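Local coordinates for IL-4-inducing protein (Schistosoma mansoni, PDB 4EL6) that triggers antigen-independent interleukin-4 release from basophils by binding IgE through a crystallin-type fold, at residues K6-E17 with W35-V45. Residues are numbered along the deposited sequence; the frame is centred on the assembly and turned at random.
Sequences KYCLQLYDETYE and WTPGSVCVPFV
S39 sets its hydroxyl beneath the turn E14-E17 that folds back over it, with CB of Y12 packed against the same oxygen. Its chi1 of 50° places OG between the backbone N and the carbonyl carbon, where it works in two directions: OG donates to O of E14 at 2.7 Å, in the plane of that carbonyl, and accepts from N of E17 at 2.9 Å. One buried hydroxyl thereby ties both limbs of the turn to the neighbouring strand. Beside it, CG of E17 comes to 3.4 Å from SG of C41, the sulfur disulfide-bonded to C75, while CA of E17 lies over the rim of one face of the Y12 ring. The same sulfur meets CE1 of Y12 obliquely, and OE1 of Q10 reaches CB of C41.

A beta-hairpin that folds over onto its sheet is a hallmark of beta/gamma-crystallin domains, and the fold-over here is consistent with it. The strands below run antiparallel: Q10 and C41 exchange two backbone bonds, N of Q10 reaching O of C41 at 2.8 Å, and Y12 N binds S39 O. Toward the turn the register slips into a classic beta bulge, in which G38 and S39 both face Y12; O of Y12 takes a bond from G38 N and a weak one from S39 N.

L11 and V40 share the face opposite Q10 and Y12, and the end of L9 joins them, touching W55 and L57 of strand 52-58 in the other sheet. With CG anti to the backbone N (chi1 177°), L9 brings CD1 to 3.5 Å from CG1 of V40. L11 lies alongside V40 and P37, its CD2 4.0 Å from CG of P37. Farther along, CD of P43 presses on O of C8, a buried carbonyl without a hydrogen-bond partner.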
loop_
_atom_site.group_PDB
_atom_site.type_symbol
_atom_site.label_atom_id
_atom_site.label_comp_id
_atom_site.label_asym_id
_atom_site.label_seq_id
_atom_site.Cartn_x
_atom_site.Cartn_y
_atom_site.Cartn_z
ATOM N N LYS A 6 -10.201 9.843 -0.564
ATOM C CA LYS A 6 -10.830 9.257 0.568
ATOM C C LYS A 6 -10.382 7.827 0.707
ATOM O O LYS A 6 -10.400 7.288 1.793
ATOM C CB LYS A 6 -12.332 9.309 0.378
ATOM C CG LYS A 6 -12.872 10.726 0.232
ATOM C CD LYS A 6 -13.677 11.179 1.452
ATOM C CE LYS A 6 -14.033 12.678 1.410
ATOM N NZ LYS A 6 -12.926 13.602 1.824
ATOM N N TYR A 7 -10.001 7.199 -0.398
ATOM C CA TYR A 7 -9.739 5.757 -0.324
ATOM C C TYR A 7 -8.313 5.330 -0.731
ATOM O O TYR A 7 -7.859 4.216 -0.266
ATOM C CB TYR A 7 -10.776 5.004 -1.137
ATOM C CG TYR A 7 -10.812 5.494 -2.507
ATOM C CD1 TYR A 7 -9.868 5.039 -3.443
ATOM C CD2 TYR A 7 -11.702 6.495 -2.885
ATOM C CE1 TYR A 7 -9.859 5.519 -4.740
ATOM C CE2 TYR A 7 -11.688 7.016 -4.180
ATOM C CZ TYR A 7 -10.760 6.518 -5.111
ATOM O OH TYR A 7 -10.740 6.979 -6.419
ATOM N N CYS A 8 -7.638 6.290 -1.398
ATOM C CA CYS A 8 -6.366 6.083 -2.095
ATOM C C CYS A 8 -5.284 5.664 -1.148
ATOM O O CYS A 8 -5.422 5.777 0.063
ATOM C CB CYS A 8 -5.901 7.334 -2.850
ATOM S SG CYS A 8 -4.928 8.566 -1.971
ATOM N N LEU A 9 -4.212 5.182 -1.732
ATOM C CA LEU A 9 -3.032 4.833 -1.021
ATOM C C LEU A 9 -2.123 6.044 -1.219
ATOM O O LEU A 9 -1.958 6.560 -2.399
ATOM C CB LEU A 9 -2.408 3.573 -1.679
ATOM C CG LEU A 9 -1.085 3.105 -1.080
ATOM C CD1 LEU A 9 -1.258 2.538 0.313
ATOM C CD2 LEU A 9 -0.442 2.070 -1.996
ATOM N N GLN A 10 -1.517 6.515 -0.113
ATOM C CA GLN A 10 -0.595 7.639 -0.146
ATOM C C GLN A 10 0.842 7.232 0.063
ATOM O O GLN A 10 1.111 6.530 1.026
ATOM C CB GLN A 10 -0.989 8.686 0.916
ATOM C CG GLN A 10 -2.416 9.261 0.776
ATOM C CD GLN A 10 -2.889 9.880 2.079
ATOM O OE1 GLN A 10 -2.550 9.405 3.153
ATOM N NE2 GLN A 10 -3.705 10.924 1.988
ATOM N N LEU A 11 1.748 7.599 -0.869
ATOM C CA LEU A 11 3.111 7.212 -0.825
ATOM C C LEU A 11 3.951 8.490 -0.754
ATOM O O LEU A 11 3.894 9.348 -1.671
ATOM C CB LEU A 11 3.518 6.416 -2.055
ATOM C CG LEU A 11 2.685 5.159 -2.112
ATOM C CD1 LEU A 11 1.643 5.404 -3.176
ATOM C CD2 LEU A 11 3.486 3.919 -2.289
ATOM N N TYR A 12 4.656 8.640 0.338
ATOM C CA TYR A 12 5.433 9.870 0.603
ATOM C C TYR A 12 6.878 9.656 0.356
ATOM O O TYR A 12 7.402 8.590 0.685
ATOM C CB TYR A 12 5.268 10.289 2.093
ATOM C CG TYR A 12 3.871 10.662 2.437
ATOM C CD1 TYR A 12 2.964 9.692 2.843
ATOM C CD2 TYR A 12 3.423 11.987 2.336
ATOM C CE1 TYR A 12 1.665 10.015 3.192
ATOM C CE2 TYR A 12 2.108 12.296 2.677
ATOM C CZ TYR A 12 1.238 11.294 3.081
ATOM O OH TYR A 12 -0.058 11.571 3.412
ATOM N N ASP A 13 7.545 10.693 -0.145
ATOM C CA ASP A 13 8.976 10.620 -0.431
ATOM C C ASP A 13 9.794 10.396 0.852
ATOM O O ASP A 13 10.779 9.668 0.861
ATOM C CB ASP A 13 9.446 11.908 -1.122
ATOM C CG ASP A 13 9.285 11.893 -2.642
ATOM O OD1 ASP A 13 8.616 11.014 -3.233
ATOM O OD2 ASP A 13 9.832 12.838 -3.254
ATOM N N GLU A 14 9.405 11.049 1.929
ATOM C CA GLU A 14 10.192 11.056 3.143
ATOM C C GLU A 14 9.494 10.275 4.240
ATOM O O GLU A 14 8.299 9.967 4.155
ATOM C CB GLU A 14 10.417 12.484 3.612
ATOM C CG GLU A 14 11.425 13.256 2.752
ATOM C CD GLU A 14 11.319 14.722 3.060
ATOM O OE1 GLU A 14 11.593 15.058 4.231
ATOM O OE2 GLU A 14 10.903 15.505 2.162
ATOM N N THR A 15 10.230 9.936 5.268
ATOM C CA THR A 15 9.626 9.275 6.398
ATOM C C THR A 15 8.709 10.230 7.144
ATOM O O THR A 15 8.752 11.425 6.954
ATOM C CB THR A 15 10.691 8.726 7.403
ATOM O OG1 THR A 15 11.434 9.826 7.823
ATOM C CG2 THR A 15 11.630 7.665 6.837
ATOM N N TYR A 16 7.844 9.655 7.966
ATOM C CA TYR A 16 6.825 10.355 8.741
ATOM C C TYR A 16 5.956 11.318 7.919
ATOM O O TYR A 16 5.675 12.461 8.302
ATOM C CB TYR A 16 7.470 11.046 9.922
ATOM C CG TYR A 16 8.103 10.071 10.893
ATOM C CD1 TYR A 16 7.341 9.507 11.898
ATOM C CD2 TYR A 16 9.424 9.784 10.808
ATOM C CE1 TYR A 16 7.894 8.610 12.794
ATOM C CE2 TYR A 16 9.988 8.892 11.668
ATOM C CZ TYR A 16 9.222 8.339 12.668
ATOM O OH TYR A 16 9.863 7.458 13.548
ATOM N N GLU A 17 5.579 10.853 6.728
ATOM C CA GLU A 17 4.556 11.536 5.919
ATOM C C GLU A 17 4.961 12.965 5.517
ATOM O O GLU A 17 4.110 13.854 5.457
ATOM C CB GLU A 17 3.191 11.449 6.618
ATOM C CG GLU A 17 2.739 10.023 6.929
ATOM C CD GLU A 17 3.333 9.380 8.183
ATOM O OE1 GLU A 17 3.600 8.141 8.164
ATOM O OE2 GLU A 17 3.563 10.085 9.203
ATOM N N TRP A 35 8.968 1.354 -6.712
ATOM C CA TRP A 35 8.773 2.583 -5.912
ATOM C C TRP A 35 9.330 2.444 -4.556
ATOM O O TRP A 35 9.076 1.438 -3.920
ATOM C CB TRP A 35 7.311 2.889 -5.868
ATOM C CG TRP A 35 6.813 3.367 -7.203
ATOM C CD1 TRP A 35 7.461 3.288 -8.449
ATOM C CD2 TRP A 35 5.533 3.979 -7.471
ATOM N NE1 TRP A 35 6.644 3.821 -9.426
ATOM C CE2 TRP A 35 5.496 4.256 -8.893
ATOM C CE3 TRP A 35 4.439 4.321 -6.685
ATOM C CZ2 TRP A 35 4.412 4.908 -9.484
ATOM C CZ3 TRP A 35 3.369 4.926 -7.301
ATOM C CH2 TRP A 35 3.362 5.211 -8.665
ATOM N N THR A 36 10.122 3.421 -4.101
ATOM C CA THR A 36 10.784 3.351 -2.786
ATOM C C THR A 36 10.386 4.514 -1.909
ATOM O O THR A 36 11.191 5.432 -1.643
ATOM C CB THR A 36 12.298 3.318 -2.982
ATOM O OG1 THR A 36 12.676 4.463 -3.788
ATOM C CG2 THR A 36 12.708 2.004 -3.640
ATOM N N PRO A 37 9.137 4.553 -1.437
ATOM C CA PRO A 37 8.693 5.649 -0.588
ATOM C C PRO A 37 9.321 5.558 0.825
ATOM O O PRO A 37 9.741 4.477 1.324
ATOM C CB PRO A 37 7.219 5.418 -0.496
ATOM C CG PRO A 37 7.076 3.893 -0.527
ATOM C CD PRO A 37 8.087 3.525 -1.574
ATOM N N GLY A 38 9.385 6.707 1.460
ATOM C CA GLY A 38 9.781 6.813 2.863
ATOM C C GLY A 38 8.697 6.390 3.801
ATOM O O GLY A 38 8.991 5.970 4.903
ATOM N N SER A 39 7.444 6.669 3.468
ATOM C CA SER A 39 6.307 6.320 4.268
ATOM C C SER A 39 5.057 6.129 3.404
ATOM O O SER A 39 4.996 6.622 2.333
ATOM C CB SER A 39 6.062 7.349 5.412
ATOM O OG SER A 39 6.057 8.653 4.929
ATOM N N VAL A 40 4.068 5.412 3.928
ATOM C CA VAL A 40 2.875 5.045 3.195
ATOM C C VAL A 40 1.718 5.078 4.170
ATOM O O VAL A 40 1.837 4.599 5.286
ATOM C CB VAL A 40 3.009 3.624 2.646
ATOM C CG1 VAL A 40 1.768 3.183 1.966
ATOM C CG2 VAL A 40 4.248 3.509 1.761
ATOM N N CYS A 41 0.579 5.617 3.726
ATOM C CA CYS A 41 -0.618 5.649 4.539
ATOM C C CYS A 41 -1.848 5.294 3.698
ATOM O O CYS A 41 -1.894 5.501 2.498
ATOM C CB CYS A 41 -0.888 7.053 4.997
ATOM S SG CYS A 41 0.397 7.751 6.082
ATOM N N VAL A 42 -2.898 4.922 4.410
ATOM C CA VAL A 42 -4.246 4.802 3.896
ATOM C C VAL A 42 -5.149 5.655 4.784
ATOM O O VAL A 42 -5.109 5.523 6.002
ATOM C CB VAL A 42 -4.758 3.359 3.940
ATOM C CG1 VAL A 42 -6.152 3.311 3.342
ATOM C CG2 VAL A 42 -3.797 2.398 3.249
ATOM N N PRO A 43 -5.907 6.536 4.176
ATOM C CA PRO A 43 -6.780 7.420 4.984
ATOM C C PRO A 43 -7.810 6.657 5.818
ATOM O O PRO A 43 -8.235 5.533 5.486
ATOM C CB PRO A 43 -7.437 8.325 3.940
ATOM C CG PRO A 43 -6.601 8.255 2.746
ATOM C CD PRO A 43 -5.886 6.919 2.754
ATOM N N PHE A 44 -8.237 7.305 6.915
ATOM C CA PHE A 44 -9.294 6.820 7.705
ATOM C C PHE A 44 -10.592 6.950 6.943
ATOM O O PHE A 44 -10.730 7.840 6.151
ATOM C CB PHE A 44 -9.367 7.631 8.991
ATOM C CG PHE A 44 -8.517 7.071 10.091
ATOM C CD1 PHE A 44 -8.947 5.958 10.795
ATOM C CD2 PHE A 44 -7.290 7.666 10.439
ATOM C CE1 PHE A 44 -8.168 5.444 11.828
ATOM C CE2 PHE A 44 -6.520 7.185 11.501
ATOM C CZ PHE A 44 -6.945 6.061 12.189
ATOM N N VAL A 45 -11.497 6.037 7.199
ATOM C CA VAL A 45 -12.834 6.047 6.671
ATOM C C VAL A 45 -13.795 6.183 7.872
ATOM O O VAL A 45 -14.129 7.298 8.273
ATOM C CB VAL A 45 -13.051 4.715 5.901
ATOM C CG1 VAL A 45 -14.518 4.473 5.604
ATOM C CG2 VAL A 45 -12.266 4.772 4.607
HETATM O O HOH W 1 -11.396 8.957 3.691
HETATM O O HOH W 2 11.961 8.044 -0.951
#